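Local coordinates for spindle assembly checkpoint serine/threonine-protein kinase BUB1 (Saccharomyces cerevisiae, PDB 3ESL), which acts in the mitotic spindle assembly checkpoint, delaying anaphase until chromosomes are bioriented, and here is represented by its all-helical, TPR-like N-terminal domain, at residues N9-A14 with M37-T42; E16-N21 with L30-D35; C63-Q68 with R196-S201. One frame throughout, in Å; residues are numbered along the deposited sequence.

Contact 1 (N9-A14 with M37-T42)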
loop_
_atom_site.group_PDB
_atom_site.type_symbol
_atom_site.label_atom_id
_atom_site.label_comp_id
_atom_site.label_asym_id
_atom_site.label_seq_id
_atom_site.Cartn_x
_atom_site.Cartn_y
_atom_site.Cartn_z
ATOM N N ASN A 9 -16.800 20.559 9.043
ATOM C CA ASN A 9 -15.688 20.871 9.946
ATOM C C ASN A 9 -15.829 20.320 11.354
ATOM O O ASN A 9 -14.832 19.938 11.982
ATOM C CB ASN A 9 -15.388 22.365 9.986
ATOM C CG ASN A 9 -14.253 22.734 9.077
ATOM O OD1 ASN A 9 -13.095 22.773 9.502
ATOM N ND2 ASN A 9 -14.562 22.963 7.805
ATOM N N GLN A 10 -17.060 20.284 11.860
ATOM C CA GLN A 10 -17.305 19.691 13.171
ATOM C C GLN A 10 -17.007 18.193 13.115
ATOM O O GLN A 10 -16.459 17.634 14.061
ATOM C CB GLN A 10 -18.747 19.919 13.617
ATOM C CG GLN A 10 -19.059 21.388 13.852
ATOM C CD GLN A 10 -20.487 21.630 14.284
ATOM O OE1 GLN A 10 -21.412 20.938 13.859
ATOM N NE2 GLN A 10 -20.673 22.628 15.131
ATOM N N THR A 11 -17.377 17.567 11.999
ATOM C CA THR A 11 -17.175 16.128 11.827
ATOM C C THR A 11 -15.680 15.822 11.815
ATOM O O THR A 11 -15.244 14.852 12.447
ATOM C CB THR A 11 -17.878 15.574 10.572
ATOM O OG1 THR A 11 -19.299 15.715 10.717
ATOM C CG2 THR A 11 -17.579 14.082 10.387
ATOM N N LYS A 12 -14.910 16.666 11.126
ATOM C CA LYS A 12 -13.456 16.539 11.083
ATOM C C LYS A 12 -12.862 16.600 12.485
ATOM O O LYS A 12 -12.050 15.753 12.872
ATOM C CB LYS A 12 -12.826 17.607 10.171
ATOM C CG LYS A 12 -11.310 17.519 10.114
ATOM C CD LYS A 12 -10.687 18.430 9.057
ATOM C CE LYS A 12 -10.660 19.880 9.506
ATOM N NZ LYS A 12 -9.922 20.730 8.515
ATOM N N ILE A 13 -13.276 17.599 13.262
ATOM C CA ILE A 13 -12.771 17.738 14.618
ATOM C C ILE A 13 -13.221 16.576 15.515
ATOM O O ILE A 13 -12.451 16.112 16.352
ATOM C CB ILE A 13 -13.144 19.123 15.229
ATOM C CG1 ILE A 13 -12.474 20.234 14.402
ATOM C CG2 ILE A 13 -12.718 19.191 16.695
ATOM C CD1 ILE A 13 -12.921 21.644 14.755
ATOM N N ALA A 14 -14.459 16.113 15.331
ATOM C CA ALA A 14 -14.966 14.960 16.068
ATOM C C ALA A 14 -14.070 13.726 15.829
ATOM O O ALA A 14 -13.693 13.033 16.778
ATOM C CB ALA A 14 -16.430 14.674 15.693
ATOM N N MET A 37 -10.951 8.073 7.057
ATOM C CA MET A 37 -10.416 8.192 5.700
ATOM C C MET A 37 -11.493 8.116 4.613
ATOM O O MET A 37 -11.451 8.860 3.626
ATOM C CB MET A 37 -9.318 7.141 5.473
ATOM C CG MET A 37 -8.079 7.445 6.282
ATOM S SD MET A 37 -6.793 6.210 5.978
ATOM C CE MET A 37 -7.519 4.722 6.634
ATOM N N ILE A 38 -12.474 7.239 4.811
ATOM C CA ILE A 38 -13.578 7.117 3.875
ATOM C C ILE A 38 -14.365 8.427 3.876
ATOM O O ILE A 38 -14.707 8.930 2.804
ATOM C CB ILE A 38 -14.471 5.911 4.200
ATOM C CG1 ILE A 38 -13.702 4.607 3.910
ATOM C CG2 ILE A 38 -15.779 5.939 3.385
ATOM C CD1 ILE A 38 -14.338 3.379 4.493
ATOM N N TRP A 39 -14.601 8.981 5.063
ATOM C CA TRP A 39 -15.327 10.263 5.181
ATOM C C TRP A 39 -14.565 11.410 4.504
ATOM O O TRP A 39 -15.150 12.221 3.769
ATOM C CB TRP A 39 -15.636 10.597 6.639
ATOM C CG TRP A 39 -16.288 11.942 6.772
ATOM C CD1 TRP A 39 -17.620 12.222 6.622
ATOM C CD2 TRP A 39 -15.634 13.191 7.032
ATOM N NE1 TRP A 39 -17.838 13.579 6.774
ATOM C CE2 TRP A 39 -16.638 14.195 7.038
ATOM C CE3 TRP A 39 -14.300 13.565 7.271
ATOM C CZ2 TRP A 39 -16.347 15.546 7.274
ATOM C CZ3 TRP A 39 -14.006 14.913 7.505
ATOM C CH2 TRP A 39 -15.035 15.890 7.504
ATOM N N ILE A 40 -13.259 11.484 4.743
ATOM C CA ILE A 40 -12.444 12.521 4.112
ATOM C C ILE A 40 -12.497 12.413 2.587
ATOM O O ILE A 40 -12.679 13.415 1.890
ATOM C CB ILE A 40 -10.971 12.430 4.522
ATOM C CG1 ILE A 40 -10.800 12.641 6.025
ATOM C CG2 ILE A 40 -10.126 13.464 3.737
ATOM C CD1 ILE A 40 -9.448 12.145 6.550
ATOM N N SER A 41 -12.328 11.193 2.077
ATOM C CA SER A 41 -12.181 10.981 0.643
ATOM C C SER A 41 -13.504 11.134 -0.111
ATOM O O SER A 41 -13.509 11.271 -1.339
ATOM C CB SER A 41 -11.553 9.611 0.371
ATOM O OG SER A 41 -12.419 8.573 0.795
ATOM N N THR A 42 -14.615 11.103 0.618
ATOM C CA THR A 42 -15.929 11.259 0.009
ATOM C C THR A 42 -16.507 12.635 0.353
ATOM O O THR A 42 -16.573 13.514 -0.503
ATOM C CB THR A 42 -16.899 10.118 0.398
ATOM O OG1 THR A 42 -17.019 10.046 1.824
ATOM C CG2 THR A 42 -16.401 8.771 -0.147
#
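T11 and K12 of helix 4-21 rest on the indole of W39, which reaches over from helix 29-47. The close part is the methyl of T11. Its CG2 stands over one face of the indole and comes to 3.5 Å from CE2 of W39. It is shifted toward the rim and makes a CH-pi contact, 3.8 Å from T11 CG2 to the centroid of the W39 five-membered ring and 24° off the ring normal. T11 CB lies 3.6 Å from W39 CZ2, on the six-membered part. In W39, CG is anti to the backbone N (chi1 176°), which carries the indole out toward helix 4-21. In T11, CG2 has the same relation to its own N and meets the ring, while OG1 turns back to bond the carbonyl O of Q7 in its own helix. The hydroxyl is thus satisfied without W39.

Both segments belong to the first two helices of the TPR-like N-terminal domain of BUB1, within its Mad3/BUB1 homology region 1. K12 and I40 are the nearest backbone pair, 8.1 Å between CA atoms, and the indole lies beside them.

The contact is looser at K12. Its backbone N lies 3.7 Å from CH2 of W39, at an oblique angle to the ring. Its CB is 3.9 Å from the same W39 CH2. Beyond CB the lysine chain leads away, bends at chi3 and ends with NZ bonded to the hydroxyl of Y44. The Y44 ring also meets the indole, their planes about 25° apart. No hydrogen bond joins the two segments. Q10 and I13 do not touch 37-42 and are exposed. On the inner side of helix 29-47, the buried M37 and I40 pack instead on helix 49-67.

Contact 2 (E16-N21 with L30-D35)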
loop_
_atom_site.group_PDB
_atom_site.type_symbol
_atom_site.label_atom_id
_atom_site.label_comp_id
_atom_site.label_asym_id
_atom_site.label_seq_id
_atom_site.Cartn_x
_atom_site.Cartn_y
_atom_site.Cartn_z
ATOM N N GLU A 16 -10.917 13.770 14.777
ATOM C CA GLU A 16 -9.582 14.057 15.293
ATOM C C GLU A 16 -9.527 13.802 16.792
ATOM O O GLU A 16 -8.553 13.238 17.295
ATOM C CB GLU A 16 -9.145 15.489 14.941
ATOM C CG GLU A 16 -8.873 15.730 13.462
ATOM C CD GLU A 16 -7.562 15.106 12.963
ATOM O OE1 GLU A 16 -6.697 14.782 13.804
ATOM O OE2 GLU A 16 -7.395 14.972 11.731
ATOM N N GLN A 17 -10.588 14.200 17.502
ATOM C CA GLN A 17 -10.690 13.941 18.938
ATOM C C GLN A 17 -10.763 12.456 19.262
ATOM O O GLN A 17 -10.161 12.002 20.228
ATOM C CB GLN A 17 -11.897 14.666 19.534
ATOM C CG GLN A 17 -11.704 16.174 19.628
ATOM C CD GLN A 17 -12.933 16.887 20.155
ATOM O OE1 GLN A 17 -12.937 18.112 20.293
ATOM N NE2 GLN A 17 -13.987 16.129 20.444
ATOM N N ARG A 18 -11.515 11.709 18.454
ATOM C CA ARG A 18 -11.622 10.261 18.619
ATOM C C ARG A 18 -10.269 9.568 18.448
ATOM O O ARG A 18 -9.962 8.625 19.178
ATOM C CB ARG A 18 -12.655 9.682 17.650
ATOM C CG ARG A 18 -14.100 10.030 18.007
ATOM C CD ARG A 18 -15.085 9.337 17.079
ATOM N NE ARG A 18 -15.173 7.914 17.388
ATOM C CZ ARG A 18 -15.802 7.004 16.643
ATOM N NH1 ARG A 18 -16.405 7.349 15.511
ATOM N NH2 ARG A 18 -15.810 5.730 17.031
ATOM N N LEU A 19 -9.466 10.039 17.495
ATOM C CA LEU A 19 -8.116 9.496 17.314
ATOM C C LEU A 19 -7.282 9.713 18.573
ATOM O O LEU A 19 -6.507 8.841 18.968
ATOM C CB LEU A 19 -7.413 10.106 16.101
ATOM C CG LEU A 19 -7.979 9.812 14.702
ATOM C CD1 LEU A 19 -7.187 10.548 13.645
ATOM C CD2 LEU A 19 -7.997 8.298 14.409
ATOM N N LEU A 20 -7.447 10.875 19.206
ATOM C CA LEU A 20 -6.707 11.159 20.441
ATOM C C LEU A 20 -7.243 10.419 21.661
ATOM O O LEU A 20 -6.462 9.999 22.517
ATOM C CB LEU A 20 -6.665 12.668 20.733
ATOM C CG LEU A 20 -6.038 13.611 19.710
ATOM C CD1 LEU A 20 -6.138 15.047 20.231
ATOM C CD2 LEU A 20 -4.580 13.251 19.388
ATOM N N ASN A 21 -8.563 10.269 21.744
ATOM C CA ASN A 21 -9.227 9.754 22.942
ATOM C C ASN A 21 -9.546 8.259 22.919
ATOM O O ASN A 21 -9.509 7.607 23.960
ATOM C CB ASN A 21 -10.547 10.494 23.186
ATOM C CG ASN A 21 -10.353 11.957 23.561
ATOM O OD1 ASN A 21 -9.253 12.393 23.922
ATOM N ND2 ASN A 21 -11.435 12.724 23.476
ATOM N N LEU A 30 -7.889 0.059 13.581
ATOM C CA LEU A 30 -7.877 0.295 12.128
ATOM C C LEU A 30 -9.248 0.787 11.630
ATOM O O LEU A 30 -9.323 1.637 10.734
ATOM C CB LEU A 30 -7.480 -0.983 11.377
ATOM C CG LEU A 30 -7.410 -0.858 9.848
ATOM C CD1 LEU A 30 -6.459 0.255 9.432
ATOM C CD2 LEU A 30 -6.964 -2.190 9.249
ATOM N N ASP A 31 -10.322 0.274 12.222
ATOM C CA ASP A 31 -11.678 0.644 11.800
ATOM C C ASP A 31 -11.949 2.138 11.959
ATOM O O ASP A 31 -12.597 2.729 11.107
ATOM C CB ASP A 31 -12.721 -0.174 12.556
ATOM C CG ASP A 31 -14.108 -0.031 11.967
ATOM O OD1 ASP A 31 -14.267 -0.310 10.758
ATOM O OD2 ASP A 31 -15.027 0.371 12.725
ATOM N N LEU A 32 -11.416 2.747 13.017
ATOM C CA LEU A 32 -11.637 4.184 13.245
ATOM C C LEU A 32 -10.890 4.994 12.176
ATOM O O LEU A 32 -11.458 5.917 11.584
ATOM C CB LEU A 32 -11.236 4.596 14.672
ATOM C CG LEU A 32 -11.281 6.107 14.984
ATOM C CD1 LEU A 32 -12.668 6.704 14.758
ATOM C CD2 LEU A 32 -10.787 6.367 16.423
ATOM N N PHE A 33 -9.631 4.643 11.911
ATOM C CA PHE A 33 -8.913 5.244 10.786
ATOM C C PHE A 33 -9.668 5.071 9.465
ATOM O O PHE A 33 -9.763 6.019 8.672
ATOM C CB PHE A 33 -7.499 4.648 10.629
ATOM C CG PHE A 33 -6.497 5.182 11.606
ATOM C CD1 PHE A 33 -6.035 6.502 11.509
ATOM C CD2 PHE A 33 -5.985 4.356 12.610
ATOM C CE1 PHE A 33 -5.073 6.979 12.408
ATOM C CE2 PHE A 33 -5.024 4.818 13.508
ATOM C CZ PHE A 33 -4.573 6.135 13.404
ATOM N N LEU A 34 -10.172 3.863 9.207
ATOM C CA LEU A 34 -10.897 3.613 7.954
ATOM C C LEU A 34 -12.134 4.499 7.828
ATOM O O LEU A 34 -12.366 5.089 6.767
ATOM C CB LEU A 34 -11.312 2.144 7.824
ATOM C CG LEU A 34 -10.192 1.144 7.591
ATOM C CD1 LEU A 34 -10.767 -0.258 7.703
ATOM C CD2 LEU A 34 -9.572 1.352 6.213
ATOM N N ASP A 35 -12.911 4.607 8.908
ATOM C CA ASP A 35 -14.130 5.431 8.900
ATOM C C ASP A 35 -13.774 6.866 8.544
ATOM O O ASP A 35 -14.406 7.490 7.684
ATOM C CB ASP A 35 -14.817 5.406 10.265
ATOM C CG ASP A 35 -15.664 4.169 10.487
ATOM O OD1 ASP A 35 -15.969 3.442 9.515
ATOM O OD2 ASP A 35 -16.032 3.941 11.661
HETATM O O HOH W 1 -17.093 6.294 13.042
#
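In L32, CG is anti to the backbone N (chi1 174°), and the branched end is carried across to helix 4-21. In R18, a bend at chi3 (74°) brings the guanidinium back over that leucine. L32 CD1 sits over the centre of the guanidinium face, 3.7 Å from R18 CZ. The other branch, L32 CD2, packs 3.7 Å from the backbone O of R18 and 3.9 Å from CD2 of L19. L19 CD2 also lies over one face of the F33 ring, offset toward the rim. This is a CH-pi contact, 4.1 Å from L19 CD2 to the F33 ring centroid. On the exposed side, at R18, one water accepts from R18 NH1 at 2.8 Å and donates to D35 OD2 at 2.9 Å, linking the opposite charges indirectly. With an alanine at L32, the guanidinium of R18 would probably lose its apolar support and a gap would open beside L19. L23 and M26, in the connecting loop, also pack on L32. The axes of 16-21 and 30-35 come within 10.6 Å, their N-to-C directions 168° apart. This is an antiparallel helical hairpin, as in TPR-like domains.

Contact 3 (C63-Q68 with R196-S201)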
loop_
_atom_site.group_PDB
_atom_site.type_symbol
_atom_site.label_atom_id
_atom_site.label_comp_id
_atom_site.label_asym_id
_atom_site.label_seq_id
_atom_site.Cartn_x
_atom_site.Cartn_y
_atom_site.Cartn_z
ATOM N N CYS A 63 -2.364 6.584 10.038
ATOM C CA CYS A 63 -2.879 5.210 10.079
ATOM C C CYS A 63 -1.740 4.202 9.888
ATOM O O CYS A 63 -1.564 3.274 10.688
ATOM C CB CYS A 63 -3.923 5.025 8.984
ATOM S SG CYS A 63 -4.495 3.322 8.859
ATOM N N LEU A 64 -0.962 4.392 8.825
ATOM C CA LEU A 64 0.111 3.438 8.505
ATOM C C LEU A 64 1.116 3.337 9.654
ATOM O O LEU A 64 1.505 2.236 10.069
ATOM C CB LEU A 64 0.800 3.823 7.205
ATOM C CG LEU A 64 -0.114 3.763 5.971
ATOM C CD1 LEU A 64 0.652 4.171 4.695
ATOM C CD2 LEU A 64 -0.757 2.369 5.816
ATOM N N ILE A 65 1.477 4.493 10.199
ATOM C CA ILE A 65 2.455 4.575 11.296
ATOM C C ILE A 65 1.916 3.952 12.579
ATOM O O ILE A 65 2.622 3.202 13.257
ATOM C CB ILE A 65 2.908 6.047 11.520
ATOM C CG1 ILE A 65 3.747 6.524 10.329
ATOM C CG2 ILE A 65 3.672 6.212 12.860
ATOM C CD1 ILE A 65 5.028 5.730 10.097
ATOM N N TYR A 66 0.655 4.233 12.900
ATOM C CA TYR A 66 0.060 3.710 14.127
ATOM C C TYR A 66 -0.102 2.186 14.102
ATOM O O TYR A 66 0.175 1.501 15.091
ATOM C CB TYR A 66 -1.287 4.366 14.381
ATOM C CG TYR A 66 -1.846 4.100 15.759
ATOM C CD1 TYR A 66 -1.493 4.915 16.836
ATOM C CD2 TYR A 66 -2.728 3.049 15.986
ATOM C CE1 TYR A 66 -2.010 4.682 18.099
ATOM C CE2 TYR A 66 -3.243 2.804 17.248
ATOM C CZ TYR A 66 -2.884 3.626 18.297
ATOM O OH TYR A 66 -3.405 3.390 19.556
ATOM N N ILE A 67 -0.539 1.666 12.962
ATOM C CA ILE A 67 -0.913 0.265 12.859
ATOM C C ILE A 67 0.290 -0.645 12.497
ATOM O O ILE A 67 0.279 -1.841 12.817
ATOM C CB ILE A 67 -2.095 0.092 11.853
ATOM C CG1 ILE A 67 -3.320 0.938 12.271
ATOM C CG2 ILE A 67 -2.433 -1.401 11.633
ATOM C CD1 ILE A 67 -4.103 0.431 13.509
ATOM N N GLN A 68 1.336 -0.077 11.888
ATOM C CA GLN A 68 2.428 -0.877 11.281
ATOM C C GLN A 68 3.162 -1.861 12.206
ATOM O O GLN A 68 3.601 -2.921 11.752
ATOM C CB GLN A 68 3.468 0.002 10.579
ATOM C CG GLN A 68 4.272 0.918 11.527
ATOM C CD GLN A 68 5.434 1.635 10.855
ATOM O OE1 GLN A 68 6.068 2.515 11.455
ATOM N NE2 GLN A 68 5.719 1.270 9.612
ATOM N N ARG A 196 9.879 8.344 7.174
ATOM C CA ARG A 196 10.975 8.976 7.923
ATOM C C ARG A 196 10.639 10.432 8.279
ATOM O O ARG A 196 10.855 10.872 9.419
ATOM C CB ARG A 196 12.278 8.866 7.139
ATOM C CG ARG A 196 12.728 7.411 6.983
ATOM C CD ARG A 196 14.133 7.302 6.417
ATOM N NE ARG A 196 14.159 7.401 4.963
ATOM C CZ ARG A 196 14.792 8.352 4.286
ATOM N NH1 ARG A 196 15.462 9.307 4.927
ATOM N NH2 ARG A 196 14.763 8.338 2.960
ATOM N N LYS A 197 10.069 11.159 7.315
ATOM C CA LYS A 197 9.659 12.553 7.534
ATOM C C LYS A 197 8.584 12.664 8.617
ATOM O O LYS A 197 8.620 13.574 9.462
ATOM C CB LYS A 197 9.178 13.195 6.230
ATOM C CG LYS A 197 8.693 14.630 6.416
ATOM C CD LYS A 197 7.726 15.076 5.329
ATOM C CE LYS A 197 8.416 15.923 4.283
ATOM N NZ LYS A 197 7.465 16.891 3.666
ATOM N N PHE A 198 7.627 11.736 8.595
ATOM C CA PHE A 198 6.586 11.700 9.624
ATOM C C PHE A 198 7.198 11.541 11.020
ATOM O O PHE A 198 6.846 12.267 11.957
ATOM C CB PHE A 198 5.595 10.569 9.351
ATOM C CG PHE A 198 4.448 10.527 10.323
ATOM C CD1 PHE A 198 4.595 9.940 11.581
ATOM C CD2 PHE A 198 3.220 11.089 9.981
ATOM C CE1 PHE A 198 3.536 9.909 12.483
ATOM C CE2 PHE A 198 2.159 11.060 10.871
ATOM C CZ PHE A 198 2.313 10.464 12.126
ATOM N N LEU A 199 8.131 10.602 11.141
ATOM C CA LEU A 199 8.726 10.276 12.435
ATOM C C LEU A 199 9.601 11.406 12.976
ATOM O O LEU A 199 9.624 11.658 14.184
ATOM C CB LEU A 199 9.507 8.957 12.343
ATOM C CG LEU A 199 8.648 7.703 12.121
ATOM C CD1 LEU A 199 9.506 6.508 11.776
ATOM C CD2 LEU A 199 7.764 7.410 13.335
ATOM N N THR A 200 10.305 12.094 12.085
ATOM C CA THR A 200 11.232 13.144 12.498
ATOM C C THR A 200 10.514 14.467 12.764
ATOM O O THR A 200 11.009 15.310 13.523
ATOM C CB THR A 200 12.377 13.342 11.478
ATOM O OG1 THR A 200 11.845 13.619 10.170
ATOM C CG2 THR A 200 13.236 12.094 11.417
ATOM N N SER A 201 9.345 14.632 12.147
ATOM C CA SER A 201 8.529 15.836 12.310
ATOM C C SER A 201 7.666 15.772 13.566
ATOM O O SER A 201 7.487 14.714 14.181
ATOM C CB SER A 201 7.635 16.050 11.088
ATOM O OG SER A 201 8.404 16.362 9.942
#
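I65 meets F198 and L199, from segments with 127 residues between them, and it carries the contact for its segment. From C63 onward, the first two side chains face other helices. C63 packs on L30, F33 and M37 of helix 29-47 and on I82 of helix 77-90. L64 packs on I82 and W83 of helix 77-90, and on F194 near the start of helix 193-200.

I65 comes next and points toward helix 193-200. Both its branches lie against the phenyl ring of F198. CG1 lies over one face, offset toward the rim, 3.7 Å from F198 CD1. This is a CH-pi contact, 4.1 Å from I65 CG1 to the F198 ring centroid and 25° off the ring normal. The methyl CG2 of I65 lies 3.7 Å from F198 CE1 and also has L199 CD2 at a looser 4.3 Å. In I65, CG2 is anti to the backbone N and CG1 lies beside it. This sets CG1 against CD1 and CG2 against CE1, two neighbouring carbons of the ring. In F198, CG is also anti to N (chi1 -176°), and the ring is held out toward the isoleucine. The isoleucine and the phenylalanine run alongside each other, pointing opposite ways.

Y66 then turns its ring away, and L23 packs on it. I67 is buried against P29, Y73 and F79. The amide of Q68 makes a weak hydrogen bond through NE2 to the hydroxyl of Y104.

Within 196-201, T200 OG1 and S201 OG bond back to the backbone O atoms of R196 and K197, at 3.0 and 2.8 Å respectively, at the end of the modelled chain. I195 packs on I65 too. Helix 193-200 thus returns from the far end of the sequence to lie against helix 49-67, whose other flanks are taken by helices 29-47 and 77-90.

How the contacts relate
Contacts 1 and 2 join the same two helices, 4-21 and 29-47, at places about 10 Å apart between centres. Contact 2 is the buried one, near the connecting loop. Contact 1 is at the surface, where one indole does most of the bridging. Contact 3 is also a surface contact, but it joins helix 49-67 to the C-terminal helix 193-200. All three lack direct hydrogen bonds across their segments and include a CH-pi contact. Contact 2 alone adds a water-bridged charge pair. Segment 63-68 touches contact 1 through C63, and contact 2 through C63, Y66 and I67. None of these three residues meets 196-201.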